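Long-range contacts in hypothetical protein PSPTO_2114 (Pseudomonas syringae pv. tomato, PDB 2ODA), which is of unestablished function but belongs to the HAD phosphatase superfamily, in a Pseudomonas-specific subfamily for which a novel biochemical role is proposed: residues G107-G113 with L126-L131; L118-L122 with L164-H170; C55-L61 with W76-R82; P2-F6 with I186-S191. All coordinates share one frame; numbering follows the deposited sequence.

In the fold
Contacts 1 and 3 lie in the same parallel sheet. Contact 1 is buried near its middle and is made of backbone bonds and aliphatic side chains. Contact 3 is at an outer strand, partly exposed, and adds an arginine clamp and bridging waters. Contact 2 packs two helices on one side of the sheet. It has no direct hydrogen bond between its segments. It touches contact 1 through His-170, which binds the backbone of Thr-128. Contact 4 is the most peripheral, joining the N-terminal arm to helix 179-191. Phe-6 and Arg-190 link it to contact 1, whereas contacts 3 and 4 do not touch.

Contact 1: residues G107-G113 with L126-L131; sequences GCVLISG and LWTIGL
Ile-111 and Ile-129 run alongside each other on one face of the sheet. Ile-111 CG1 is 3.9 Å from Ile-129 CB. Ile-129 has an extended chain, with chi2 at 167°. This carries its CD1 back to Val-109, where Ile-129 CD1 meets Val-109 CG1 at 3.7 Å. Farther along the strands, Ile-111 CG2 meets Leu-131 CD1 at 4.0 Å. At the start of the pair, Val-109 uses its other methyl, CG2, against Trp-127 CB. The Trp-127 indole has the carbonyl oxygen of Cys-108 at its edge, near the ring plane. Leu-110 and Thr-128 face the other side of the sheet. Leu-126, just before its strand, points toward the other segment and places CD2 3.9 Å from Cys-108 CB.

The backbones form a parallel ladder. Leu-110 bonds in both directions: its N donates to Trp-127 O at 2.9 Å, and its O accepts from Ile-129 N at 2.9 Å. Ser-112 N then donates to Ile-129 O. The ladder fades at its end, where Leu-131 N makes only a weak bond to Ser-112 O, bent to 129°. Ser-112 OG accepts from the backbone N of Asp-114, just past the strand.

Helix 179-191 packs on Ile-129, while Leu-117 of helix 115-123 packs on Leu-110. Strand 109-112, helix 115-123 and strand 127-131 make a beta-alpha-beta crossover. This unit is part of the Rossmann-like core of the HAD fold. The turn at Gly-113 and Asp-114 probably corresponds to the place where HAD enzymes usually carry their acidic motif IV.

Contact 2: residues L118-L122 with L164-H170; sequences LQSGL and LYSLGVH
A Schellman motif ends helix 150-167, and Leu-122 of helix 115-123 packs against it. Gly-168 closes the motif with a positive phi of 112°. The two methyls of Leu-122 each meet a carbonyl oxygen of this turn. Leu-122 CD1 lies 3.3 Å from Leu-167 O, and Leu-122 CD2 lies 3.6 Å from Gly-168 O. Leu-122 CD2 also approaches CE1 of His-170 at 3.7 Å, where the two side chains pass in opposite senses. The carbonyl oxygen of Gly-168 sits over one face of the imidazole.

One turn earlier, Leu-118 reaches into the apolar part of the contact. Leu-118 CD1 is only 3.5 Å from Leu-164 CD2, tighter than ordinary carbon packing. These two side chains are set roughly perpendicular. Leu-118 CD1 also touches Val-169 CG2 at 4.1 Å, and Leu-118 CB faces Leu-167 CD1.

Polar contact across the segments goes through water. Gln-119 bends at chi2 (64°), bringing its amide beside Leu-167. One water donates to Gln-119 OE1 at 2.7 Å and to Leu-167 O, also at 2.7 Å. The other end of the amide, NE2, binds Asn-123 OD1.

His-170 is held from both ring nitrogens. ND1 accepts from the backbone N of Thr-128, and NE2 binds the terminal carboxylate of Pro-196, which should fix the ring rotation. On the sheet side of the contact, the side chains of Leu-118, Leu-122 and Val-169 all touch Thr-128. Helix 115-123 and the end of helix 150-167 pack beside strand 127-131, and the turn at 168-170 leads into strand 171-173.

Contact 3: residues C55-L61 with W76-R82; sequences CAWIDEL and WMIAAPR
Both terminal nitrogens of Arg-82, NH1 and NH2, donate to Leu-61 O. Arg-82 NH2 gives the straighter bond, 2.9 Å to Leu-61 O. Arg-82 NH1 is 3.2 Å from the same Leu-61 O and approaches from above the carbonyl plane. A weak bond from NH1 to Glu-60 O is added at the guanidinium edge. The chain is extended as far as CD and bends at chi3 (-53°) to bring the group to this turn. Asp-59 shapes the turn: its OD1 accepts from Leu-61 N, which makes an Asx turn, and also from Glu-60 N.

The strands pair in parallel. Trp-57 N donates to Ile-78 O at 2.9 Å, and Trp-57 O accepts from Ala-80 N at 2.9 Å. A water links Trp-57 NE1 (2.8 Å) to Met-77 O (2.8 Å).

Packing centres on the indole of Trp-57. Ala-79 lies over one face, with its CB 3.4 Å from Trp-57 CZ2 and its CA in a CH-pi contact with the five-membered ring. The selenium of Met-77, a selenomethionine, sits at the ring edge. Cys-55 SG meets Trp-76 CH2 obliquely at 3.9 Å.

Glu-60 sends its carboxylate to Arg-116, and Asp-59 OD2 binds Ser-14 N. Across this contact the guanidinium bonds to backbone carbonyls, while the nearby acids have partners elsewhere. Its clamp extends the hold of a short outer strand beyond the last ladder bond.

Contact 4: residues P2-F6 with I186-S191; sequences PLPTF and IALRRS
Ala-187 forms the tight centre of the contact, its CB 3.5 Å from Pro-4 O and 3.9 Å from Leu-3 CB. Beside it on the packed side, the Phe-6 ring presents its edge to Ile-186. Phe-6 CE1 is 3.9 Å from Ile-186 CG2, and the two side chains are roughly perpendicular.

Arg-190 extends the contact toward solvent. Its guanidinium has Pro-4 CB over the centre of one face, 3.7 Å from Arg-190 CZ. Arg-190 NH1 donates to Thr-5 O at 2.9 Å in a nearly straight bond (169°). Thr-5 O lies in the guanidinium plane, but NH1 stands above the carbonyl plane. Thr-5 is exposed, and a water braces the pair there, donating to Thr-5 O at 2.7 Å and accepting from Arg-190 NH2 at 3.0 Å.

The edge formed by Leu-3, Leu-188 and Ser-191 is exposed too. There Leu-3 CD2 rests on the backbone of Leu-188 and meets Leu-188 CD1 at 4.1 Å. Ser-191 turns its OG back to Leu-188 O within the helix, while its CB touches the Pro-4 ring.

The result is an extended N-terminal arm, leading into strand 9-12, laid along the last turns of helix 179-191. It joins the N-terminal and C-terminal regions of the HAD-type domain.

Contact 1: residues G107-G113 with L126-L131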
loop_
_atom_site.group_PDB
_atom_site.type_symbol
_atom_site.label_atom_id
_atom_site.label_comp_id
_atom_site.label_asym_id
_atom_site.label_seq_id
_atom_site.Cartn_x
_atom_site.Cartn_y
_atom_site.Cartn_z
ATOM N N GLY B 107 -3.298 7.287 6.687
ATOM C CA GLY B 107 -4.609 7.878 6.948
ATOM C C GLY B 107 -5.732 7.425 6.037
ATOM O O GLY B 107 -6.893 7.811 6.251
ATOM N N CYS B 108 -5.420 6.632 5.005
ATOM C CA CYS B 108 -6.480 6.099 4.125
ATOM C C CYS B 108 -7.339 5.062 4.863
ATOM O O CYS B 108 -6.824 4.293 5.674
ATOM C CB CYS B 108 -5.891 5.509 2.846
ATOM S SG CYS B 108 -5.121 6.746 1.770
ATOM N N VAL B 109 -8.645 5.047 4.577
ATOM C CA VAL B 109 -9.589 4.174 5.293
ATOM C C VAL B 109 -10.444 3.372 4.312
ATOM O O VAL B 109 -10.807 3.879 3.251
ATOM C CB VAL B 109 -10.546 4.989 6.202
ATOM C CG1 VAL B 109 -11.396 4.057 7.081
ATOM C CG2 VAL B 109 -9.764 5.979 7.075
ATOM N N LEU B 110 -10.748 2.120 4.682
ATOM C CA LEU B 110 -11.685 1.298 3.924
ATOM C C LEU B 110 -12.872 1.039 4.829
ATOM O O LEU B 110 -12.704 0.634 5.977
ATOM C CB LEU B 110 -11.059 -0.059 3.519
ATOM C CG LEU B 110 -12.074 -1.120 3.033
ATOM C CD1 LEU B 110 -12.676 -0.747 1.673
ATOM C CD2 LEU B 110 -11.406 -2.505 2.939
ATOM N N ILE B 111 -14.060 1.263 4.301
ATOM C CA ILE B 111 -15.291 0.965 5.016
ATOM C C ILE B 111 -16.003 -0.159 4.253
ATOM O O ILE B 111 -16.226 -0.025 3.055
ATOM C CB ILE B 111 -16.195 2.213 5.050
ATOM C CG1 ILE B 111 -15.462 3.374 5.760
ATOM C CG2 ILE B 111 -17.526 1.909 5.760
ATOM C CD1 ILE B 111 -14.928 4.451 4.818
ATOM N N SER B 112 -16.387 -1.230 4.964
ATOM C CA SER B 112 -17.059 -2.406 4.364
ATOM C C SER B 112 -17.729 -3.234 5.478
ATOM O O SER B 112 -17.331 -3.151 6.636
ATOM C CB SER B 112 -16.033 -3.282 3.622
ATOM O OG SER B 112 -16.638 -4.408 2.987
ATOM N N GLY B 113 -18.736 -4.030 5.121
ATOM C CA GLY B 113 -19.168 -5.127 5.995
ATOM C C GLY B 113 -18.765 -6.523 5.541
ATOM O O GLY B 113 -19.172 -7.520 6.154
ATOM N N LEU B 126 -4.351 -0.504 5.222
ATOM C CA LEU B 126 -5.300 0.578 5.531
ATOM C C LEU B 126 -5.910 0.484 6.928
ATOM O O LEU B 126 -5.888 -0.572 7.572
ATOM C CB LEU B 126 -6.439 0.622 4.488
ATOM C CG LEU B 126 -6.073 1.310 3.156
ATOM C CD1 LEU B 126 -5.345 0.340 2.246
ATOM C CD2 LEU B 126 -7.313 1.849 2.430
ATOM N N TRP B 127 -6.444 1.622 7.386
ATOM C CA TRP B 127 -7.414 1.643 8.475
ATOM C C TRP B 127 -8.693 1.003 7.942
ATOM O O TRP B 127 -9.021 1.132 6.757
ATOM C CB TRP B 127 -7.722 3.085 8.915
ATOM C CG TRP B 127 -6.617 3.711 9.745
ATOM C CD1 TRP B 127 -5.607 4.532 9.302
ATOM C CD2 TRP B 127 -6.434 3.564 11.150
ATOM N NE1 TRP B 127 -4.798 4.908 10.367
ATOM C CE2 TRP B 127 -5.282 4.318 11.509
ATOM C CE3 TRP B 127 -7.122 2.854 12.146
ATOM C CZ2 TRP B 127 -4.800 4.371 12.827
ATOM C CZ3 TRP B 127 -6.651 2.914 13.462
ATOM C CH2 TRP B 127 -5.499 3.678 13.788
ATOM N N THR B 128 -9.419 0.316 8.820
ATOM C CA THR B 128 -10.687 -0.336 8.424
ATOM C C THR B 128 -11.843 -0.023 9.365
ATOM O O THR B 128 -11.671 0.012 10.577
ATOM C CB THR B 128 -10.552 -1.893 8.314
ATOM O OG1 THR B 128 -10.128 -2.441 9.565
ATOM C CG2 THR B 128 -9.517 -2.269 7.264
ATOM N N ILE B 129 -13.021 0.200 8.787
ATOM C CA ILE B 129 -14.252 0.382 9.540
ATOM C C ILE B 129 -15.198 -0.697 9.035
ATOM O O ILE B 129 -15.414 -0.808 7.828
ATOM C CB ILE B 129 -14.889 1.797 9.314
ATOM C CG1 ILE B 129 -13.928 2.883 9.832
ATOM C CG2 ILE B 129 -16.341 1.873 9.940
ATOM C CD1 ILE B 129 -14.266 4.367 9.406
ATOM N N GLY B 130 -15.714 -1.499 9.961
ATOM C CA GLY B 130 -16.671 -2.550 9.662
ATOM C C GLY B 130 -18.095 -2.093 9.926
ATOM O O GLY B 130 -18.344 -1.235 10.786
ATOM N N LEU B 131 -19.027 -2.662 9.167
ATOM C CA LEU B 131 -20.439 -2.307 9.259
ATOM C C LEU B 131 -21.257 -3.481 9.799
ATOM O O LEU B 131 -21.236 -4.567 9.236
ATOM C CB LEU B 131 -20.967 -1.833 7.884
ATOM C CG LEU B 131 -20.403 -0.508 7.328
ATOM C CD1 LEU B 131 -20.961 -0.194 5.926
ATOM C CD2 LEU B 131 -20.678 0.672 8.265
#

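Contact 2: residues L118-L122 with L164-H170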
loop_
_atom_site.group_PDB
_atom_site.type_symbol
_atom_site.label_atom_id
_atom_site.label_comp_id
_atom_site.label_asym_id
_atom_site.label_seq_id
_atom_site.Cartn_x
_atom_site.Cartn_y
_atom_site.Cartn_z
ATOM N N LEU B 118 -12.708 -6.403 3.694
ATOM C CA LEU B 118 -11.997 -5.904 4.872
ATOM C C LEU B 118 -10.608 -6.510 5.015
ATOM O O LEU B 118 -9.647 -5.807 5.337
ATOM C CB LEU B 118 -12.811 -6.121 6.152
ATOM C CG LEU B 118 -14.076 -5.247 6.172
ATOM C CD1 LEU B 118 -15.064 -5.814 7.188
ATOM C CD2 LEU B 118 -13.701 -3.780 6.467
ATOM N N GLN B 119 -10.498 -7.813 4.797
ATOM C CA GLN B 119 -9.189 -8.482 4.794
ATOM C C GLN B 119 -8.238 -7.898 3.739
ATOM O O GLN B 119 -7.038 -7.738 3.995
ATOM C CB GLN B 119 -9.359 -9.994 4.597
ATOM C CG GLN B 119 -8.039 -10.801 4.840
ATOM C CD GLN B 119 -7.556 -10.695 6.276
ATOM O OE1 GLN B 119 -8.199 -11.190 7.187
ATOM N NE2 GLN B 119 -6.431 -10.036 6.484
ATOM N N SER B 120 -8.764 -7.609 2.548
ATOM C CA SER B 120 -7.963 -6.924 1.518
ATOM C C SER B 120 -7.436 -5.585 2.074
ATOM O O SER B 120 -6.270 -5.256 1.897
ATOM C CB SER B 120 -8.795 -6.715 0.237
ATOM O OG SER B 120 -8.120 -5.868 -0.686
ATOM N N GLY B 121 -8.301 -4.819 2.742
ATOM C CA GLY B 121 -7.902 -3.513 3.271
ATOM C C GLY B 121 -6.838 -3.643 4.349
ATOM O O GLY B 121 -5.879 -2.858 4.380
ATOM N N LEU B 122 -7.005 -4.618 5.248
ATOM C CA LEU B 122 -6.003 -4.876 6.287
ATOM C C LEU B 122 -4.685 -5.286 5.633
ATOM O O LEU B 122 -3.621 -4.806 6.000
ATOM C CB LEU B 122 -6.481 -5.994 7.257
ATOM C CG LEU B 122 -7.685 -5.636 8.145
ATOM C CD1 LEU B 122 -8.181 -6.860 8.950
ATOM C CD2 LEU B 122 -7.324 -4.486 9.107
ATOM N N LEU B 164 -16.038 -9.155 12.898
ATOM C CA LEU B 164 -15.228 -8.122 12.258
ATOM C C LEU B 164 -14.046 -7.720 13.140
ATOM O O LEU B 164 -12.954 -7.587 12.641
ATOM C CB LEU B 164 -16.080 -6.928 11.819
ATOM C CG LEU B 164 -17.137 -7.246 10.732
ATOM C CD1 LEU B 164 -17.899 -6.031 10.304
ATOM C CD2 LEU B 164 -16.505 -7.963 9.512
ATOM N N TYR B 165 -14.240 -7.591 14.449
ATOM C CA TYR B 165 -13.091 -7.282 15.326
ATOM C C TYR B 165 -12.065 -8.429 15.320
ATOM O O TYR B 165 -10.850 -8.183 15.371
ATOM C CB TYR B 165 -13.539 -6.973 16.751
ATOM C CG TYR B 165 -14.027 -5.556 16.930
ATOM C CD1 TYR B 165 -13.238 -4.473 16.509
ATOM C CD2 TYR B 165 -15.262 -5.290 17.540
ATOM C CE1 TYR B 165 -13.657 -3.192 16.660
ATOM C CE2 TYR B 165 -15.703 -3.983 17.696
ATOM C CZ TYR B 165 -14.879 -2.939 17.275
ATOM O OH TYR B 165 -15.277 -1.635 17.438
ATOM N N SER B 166 -12.560 -9.669 15.233
ATOM C CA SER B 166 -11.683 -10.837 15.175
ATOM C C SER B 166 -10.765 -10.817 13.963
ATOM O O SER B 166 -9.622 -11.264 14.050
ATOM C CB SER B 166 -12.479 -12.139 15.176
ATOM O OG SER B 166 -13.048 -12.318 16.468
ATOM N N LEU B 167 -11.268 -10.310 12.838
ATOM C CA LEU B 167 -10.458 -10.125 11.617
ATOM C C LEU B 167 -9.292 -9.174 11.830
ATOM O O LEU B 167 -8.267 -9.282 11.162
ATOM C CB LEU B 167 -11.302 -9.536 10.503
ATOM C CG LEU B 167 -12.227 -10.347 9.658
ATOM C CD1 LEU B 167 -12.786 -9.372 8.648
ATOM C CD2 LEU B 167 -11.467 -11.517 8.944
ATOM N N GLY B 168 -9.474 -8.228 12.750
ATOM C CA GLY B 168 -8.492 -7.190 13.031
ATOM C C GLY B 168 -8.984 -5.809 12.621
ATOM O O GLY B 168 -8.211 -4.867 12.570
ATOM N N VAL B 169 -10.270 -5.687 12.302
ATOM C CA VAL B 169 -10.855 -4.389 11.923
ATOM C C VAL B 169 -10.709 -3.384 13.072
ATOM O O VAL B 169 -10.796 -3.759 14.242
ATOM C CB VAL B 169 -12.337 -4.575 11.523
ATOM C CG1 VAL B 169 -13.092 -3.246 11.390
ATOM C CG2 VAL B 169 -12.442 -5.411 10.261
ATOM N N HIS B 170 -10.517 -2.105 12.732
ATOM C CA HIS B 170 -10.138 -1.084 13.694
ATOM C C HIS B 170 -11.300 -0.480 14.502
ATOM O O HIS B 170 -11.130 -0.113 15.680
ATOM C CB HIS B 170 -9.349 -0.000 12.955
ATOM C CG HIS B 170 -8.057 -0.502 12.389
ATOM N ND1 HIS B 170 -7.910 -0.858 11.066
ATOM C CD2 HIS B 170 -6.876 -0.780 12.989
ATOM C CE1 HIS B 170 -6.677 -1.294 10.865
ATOM N NE2 HIS B 170 -6.028 -1.258 12.017
HETATM O O HOH W 1 -7.476 -11.483 9.803
#

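Contact 3: residues C55-L61 with W76-R82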
loop_
_atom_site.group_PDB
_atom_site.type_symbol
_atom_site.label_atom_id
_atom_site.label_comp_id
_atom_site.label_asym_id
_atom_site.label_seq_id
_atom_site.Cartn_x
_atom_site.Cartn_y
_atom_site.Cartn_z
ATOM N N CYS B 55 -13.257 9.853 -2.668
ATOM C CA CYS B 55 -13.894 8.576 -2.346
ATOM C C CYS B 55 -13.966 7.736 -3.596
ATOM O O CYS B 55 -14.228 8.259 -4.676
ATOM C CB CYS B 55 -15.337 8.782 -1.808
ATOM S SG CYS B 55 -15.457 9.732 -0.274
ATOM N N ALA B 56 -13.742 6.429 -3.446
ATOM C CA ALA B 56 -13.968 5.478 -4.527
ATOM C C ALA B 56 -14.717 4.290 -3.953
ATOM O O ALA B 56 -14.548 3.980 -2.762
ATOM C CB ALA B 56 -12.644 4.972 -5.079
ATOM N N TRP B 57 -15.491 3.604 -4.798
ATOM C CA TRP B 57 -16.106 2.341 -4.378
ATOM C C TRP B 57 -15.406 1.139 -4.976
ATOM O O TRP B 57 -14.828 1.210 -6.075
ATOM C CB TRP B 57 -17.610 2.284 -4.687
ATOM C CG TRP B 57 -17.978 2.310 -6.158
ATOM C CD1 TRP B 57 -18.355 3.410 -6.893
ATOM C CD2 TRP B 57 -18.060 1.185 -7.040
ATOM N NE1 TRP B 57 -18.642 3.034 -8.186
ATOM C CE2 TRP B 57 -18.483 1.672 -8.302
ATOM C CE3 TRP B 57 -17.793 -0.187 -6.892
ATOM C CZ2 TRP B 57 -18.657 0.834 -9.418
ATOM C CZ3 TRP B 57 -17.955 -1.029 -8.008
ATOM C CH2 TRP B 57 -18.383 -0.511 -9.257
ATOM N N ILE B 58 -15.469 0.035 -4.233
ATOM C CA ILE B 58 -14.844 -1.220 -4.629
ATOM C C ILE B 58 -15.885 -2.317 -4.587
ATOM O O ILE B 58 -16.641 -2.417 -3.623
ATOM C CB ILE B 58 -13.721 -1.600 -3.635
ATOM C CG1 ILE B 58 -12.595 -0.575 -3.728
ATOM C CG2 ILE B 58 -13.218 -3.030 -3.888
ATOM C CD1 ILE B 58 -11.524 -0.758 -2.662
ATOM N N ASP B 59 -15.907 -3.159 -5.609
ATOM C CA ASP B 59 -16.698 -4.390 -5.518
ATOM C C ASP B 59 -16.098 -5.517 -6.362
ATOM O O ASP B 59 -15.060 -5.333 -7.029
ATOM C CB ASP B 59 -18.172 -4.121 -5.851
ATOM C CG ASP B 59 -19.117 -4.968 -4.995
ATOM O OD1 ASP B 59 -19.094 -6.209 -5.126
ATOM O OD2 ASP B 59 -19.879 -4.406 -4.192
ATOM N N GLU B 60 -16.711 -6.697 -6.294
ATOM C CA GLU B 60 -16.252 -7.835 -7.101
ATOM C C GLU B 60 -17.394 -8.396 -7.948
ATOM O O GLU B 60 -17.182 -9.280 -8.787
ATOM C CB GLU B 60 -15.657 -8.923 -6.205
ATOM C CG GLU B 60 -16.652 -9.511 -5.205
ATOM C CD GLU B 60 -16.148 -10.733 -4.455
ATOM O OE1 GLU B 60 -14.958 -11.100 -4.594
ATOM O OE2 GLU B 60 -16.961 -11.329 -3.713
ATOM N N LEU B 61 -18.604 -7.875 -7.754
ATOM C CA LEU B 61 -19.745 -8.336 -8.550
ATOM C C LEU B 61 -19.475 -8.116 -10.027
ATOM O O LEU B 61 -18.721 -7.205 -10.378
ATOM C CB LEU B 61 -21.038 -7.606 -8.153
ATOM C CG LEU B 61 -21.620 -7.879 -6.765
ATOM C CD1 LEU B 61 -22.509 -6.721 -6.357
ATOM C CD2 LEU B 61 -22.398 -9.168 -6.721
ATOM N N TRP B 76 -20.355 11.494 -8.412
ATOM C CA TRP B 76 -19.156 12.077 -7.811
ATOM C C TRP B 76 -18.137 11.063 -7.306
ATOM O O TRP B 76 -16.962 11.390 -7.105
ATOM C CB TRP B 76 -19.571 13.010 -6.673
ATOM C CG TRP B 76 -20.149 12.272 -5.491
ATOM C CD1 TRP B 76 -21.408 11.724 -5.381
ATOM C CD2 TRP B 76 -19.475 11.981 -4.268
ATOM N NE1 TRP B 76 -21.552 11.111 -4.154
ATOM C CE2 TRP B 76 -20.380 11.264 -3.448
ATOM C CE3 TRP B 76 -18.184 12.258 -3.776
ATOM C CZ2 TRP B 76 -20.036 10.833 -2.160
ATOM C CZ3 TRP B 76 -17.848 11.828 -2.493
ATOM C CH2 TRP B 76 -18.776 11.127 -1.703
HETATM N N MSE B 77 -18.575 9.833 -7.051
HETATM C CA MSE B 77 -17.660 8.846 -6.508
HETATM C C MSE B 77 -17.062 8.017 -7.630
HETATM O O MSE B 77 -17.779 7.578 -8.531
HETATM C CB MSE B 77 -18.347 7.951 -5.458
HETATM C CG MSE B 77 -17.360 7.157 -4.629
HETATM SE SE MSE B 77 -18.223 5.954 -3.359
HETATM C CE MSE B 77 -19.362 7.253 -2.470
ATOM N N ILE B 78 -15.752 7.813 -7.550
ATOM C CA ILE B 78 -14.958 7.031 -8.503
ATOM C C ILE B 78 -15.280 5.539 -8.389
ATOM O O ILE B 78 -15.400 5.034 -7.283
ATOM C CB ILE B 78 -13.422 7.278 -8.206
ATOM C CG1 ILE B 78 -13.049 8.767 -8.371
ATOM C CG2 ILE B 78 -12.502 6.355 -9.022
ATOM C CD1 ILE B 78 -13.539 9.441 -9.662
ATOM N N ALA B 79 -15.444 4.841 -9.518
ATOM C CA ALA B 79 -15.447 3.384 -9.507
ATOM C C ALA B 79 -13.996 2.878 -9.512
ATOM O O ALA B 79 -13.271 3.120 -10.473
ATOM C CB ALA B 79 -16.196 2.857 -10.721
ATOM N N ALA B 80 -13.561 2.204 -8.452
ATOM C CA ALA B 80 -12.185 1.645 -8.432
ATOM C C ALA B 80 -11.967 0.594 -9.530
ATOM O O ALA B 80 -12.825 -0.280 -9.751
ATOM C CB ALA B 80 -11.853 1.073 -7.070
ATOM N N PRO B 81 -10.812 0.648 -10.223
ATOM C CA PRO B 81 -10.657 -0.393 -11.247
ATOM C C PRO B 81 -10.554 -1.788 -10.633
ATOM O O PRO B 81 -9.946 -1.959 -9.553
ATOM C CB PRO B 81 -9.356 -0.023 -11.973
ATOM C CG PRO B 81 -8.922 1.263 -11.445
ATOM C CD PRO B 81 -9.670 1.576 -10.172
ATOM N N ARG B 82 -11.127 -2.776 -11.325
ATOM C CA ARG B 82 -11.128 -4.156 -10.878
ATOM C C ARG B 82 -9.709 -4.711 -10.960
ATOM O O ARG B 82 -9.032 -4.532 -11.978
ATOM C CB ARG B 82 -12.109 -4.974 -11.751
ATOM C CG ARG B 82 -12.253 -6.428 -11.371
ATOM C CD ARG B 82 -13.164 -7.215 -12.370
ATOM N NE ARG B 82 -14.476 -6.597 -12.593
ATOM C CZ ARG B 82 -15.603 -6.884 -11.933
ATOM N NH1 ARG B 82 -15.612 -7.768 -10.947
ATOM N NH2 ARG B 82 -16.730 -6.257 -12.261
HETATM O O HOH W 2 -14.531 11.564 -4.815
HETATM O O HOH W 3 -19.262 5.408 -9.593
HETATM O O HOH W 4 -13.935 -2.413 -7.568
#

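Contact 4: residues P2-F6 with I186-S191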
loop_
_atom_site.group_PDB
_atom_site.type_symbol
_atom_site.label_atom_id
_atom_site.label_comp_id
_atom_site.label_asym_id
_atom_site.label_seq_id
_atom_site.Cartn_x
_atom_site.Cartn_y
_atom_site.Cartn_z
ATOM N N PRO B 2 -5.037 20.876 14.874
ATOM C CA PRO B 2 -6.212 20.000 14.939
ATOM C C PRO B 2 -5.846 18.533 14.690
ATOM O O PRO B 2 -4.672 18.217 14.495
ATOM C CB PRO B 2 -7.119 20.541 13.821
ATOM C CG PRO B 2 -6.189 21.279 12.886
ATOM C CD PRO B 2 -5.143 21.872 13.792
ATOM N N LEU B 3 -6.847 17.652 14.723
ATOM C CA LEU B 3 -6.654 16.215 14.476
ATOM C C LEU B 3 -6.087 15.930 13.070
ATOM O O LEU B 3 -6.263 16.735 12.153
ATOM C CB LEU B 3 -7.985 15.471 14.640
ATOM C CG LEU B 3 -8.733 15.566 15.977
ATOM C CD1 LEU B 3 -10.230 15.301 15.759
ATOM C CD2 LEU B 3 -8.164 14.626 17.010
ATOM N N PRO B 4 -5.396 14.782 12.907
ATOM C CA PRO B 4 -4.980 14.311 11.588
ATOM C C PRO B 4 -6.188 14.187 10.647
ATOM O O PRO B 4 -7.313 13.917 11.093
ATOM C CB PRO B 4 -4.415 12.920 11.883
ATOM C CG PRO B 4 -3.964 12.992 13.311
ATOM C CD PRO B 4 -4.956 13.877 13.988
ATOM N N THR B 5 -5.952 14.408 9.362
ATOM C CA THR B 5 -7.015 14.379 8.370
ATOM C C THR B 5 -6.900 13.102 7.551
ATOM O O THR B 5 -5.858 12.432 7.575
ATOM C CB THR B 5 -6.916 15.601 7.439
ATOM O OG1 THR B 5 -5.593 15.634 6.873
ATOM C CG2 THR B 5 -7.187 16.893 8.225
ATOM N N PHE B 6 -7.971 12.770 6.825
ATOM C CA PHE B 6 -8.011 11.574 5.979
ATOM C C PHE B 6 -7.840 11.948 4.510
ATOM O O PHE B 6 -8.601 12.769 3.979
ATOM C CB PHE B 6 -9.333 10.803 6.200
ATOM C CG PHE B 6 -9.548 10.394 7.620
ATOM C CD1 PHE B 6 -8.943 9.243 8.117
ATOM C CD2 PHE B 6 -10.343 11.162 8.477
ATOM C CE1 PHE B 6 -9.124 8.843 9.446
ATOM C CE2 PHE B 6 -10.509 10.788 9.810
ATOM C CZ PHE B 6 -9.888 9.627 10.291
ATOM N N ILE B 186 -11.068 7.712 15.094
ATOM C CA ILE B 186 -9.823 7.204 14.486
ATOM C C ILE B 186 -8.768 8.321 14.369
ATOM O O ILE B 186 -7.562 8.093 14.604
ATOM C CB ILE B 186 -10.089 6.488 13.151
ATOM C CG1 ILE B 186 -10.759 5.116 13.439
ATOM C CG2 ILE B 186 -8.774 6.320 12.337
ATOM C CD1 ILE B 186 -11.383 4.411 12.171
ATOM N N ALA B 187 -9.211 9.529 14.036
ATOM C CA ALA B 187 -8.264 10.654 13.935
ATOM C C ALA B 187 -7.590 10.909 15.288
ATOM O O ALA B 187 -6.383 11.149 15.339
ATOM C CB ALA B 187 -8.972 11.909 13.428
ATOM N N LEU B 188 -8.376 10.839 16.372
ATOM C CA LEU B 188 -7.882 10.956 17.749
ATOM C C LEU B 188 -6.894 9.851 18.080
ATOM O O LEU B 188 -5.800 10.128 18.582
ATOM C CB LEU B 188 -9.045 10.960 18.758
ATOM C CG LEU B 188 -8.792 11.223 20.265
ATOM C CD1 LEU B 188 -8.035 12.558 20.549
ATOM C CD2 LEU B 188 -10.141 11.193 21.056
ATOM N N ARG B 189 -7.257 8.603 17.795
ATOM C CA ARG B 189 -6.287 7.479 17.916
ATOM C C ARG B 189 -4.965 7.732 17.160
ATOM O O ARG B 189 -3.875 7.559 17.716
ATOM C CB ARG B 189 -6.920 6.134 17.504
ATOM C CG ARG B 189 -7.931 5.644 18.518
ATOM C CD ARG B 189 -8.974 4.695 17.925
ATOM N NE ARG B 189 -8.355 3.477 17.412
ATOM C CZ ARG B 189 -9.024 2.436 16.934
ATOM N NH1 ARG B 189 -10.349 2.450 16.938
ATOM N NH2 ARG B 189 -8.361 1.370 16.482
ATOM N N ARG B 190 -5.074 8.219 15.926
ATOM C CA ARG B 190 -3.900 8.587 15.119
ATOM C C ARG B 190 -3.059 9.670 15.783
ATOM O O ARG B 190 -1.821 9.615 15.741
ATOM C CB ARG B 190 -4.323 9.040 13.718
ATOM C CG ARG B 190 -4.804 7.876 12.830
ATOM C CD ARG B 190 -5.236 8.351 11.459
ATOM N NE ARG B 190 -4.144 9.005 10.732
ATOM C CZ ARG B 190 -4.329 9.905 9.772
ATOM N NH1 ARG B 190 -5.548 10.234 9.398
ATOM N NH2 ARG B 190 -3.292 10.467 9.169
ATOM N N SER B 191 -3.739 10.637 16.407
ATOM C CA SER B 191 -3.074 11.744 17.088
ATOM C C SER B 191 -2.245 11.221 18.264
ATOM O O SER B 191 -1.252 11.836 18.647
ATOM C CB SER B 191 -4.104 12.805 17.539
ATOM O OG SER B 191 -4.729 12.455 18.774
HETATM O O HOH W 5 -3.243 12.306 6.759
#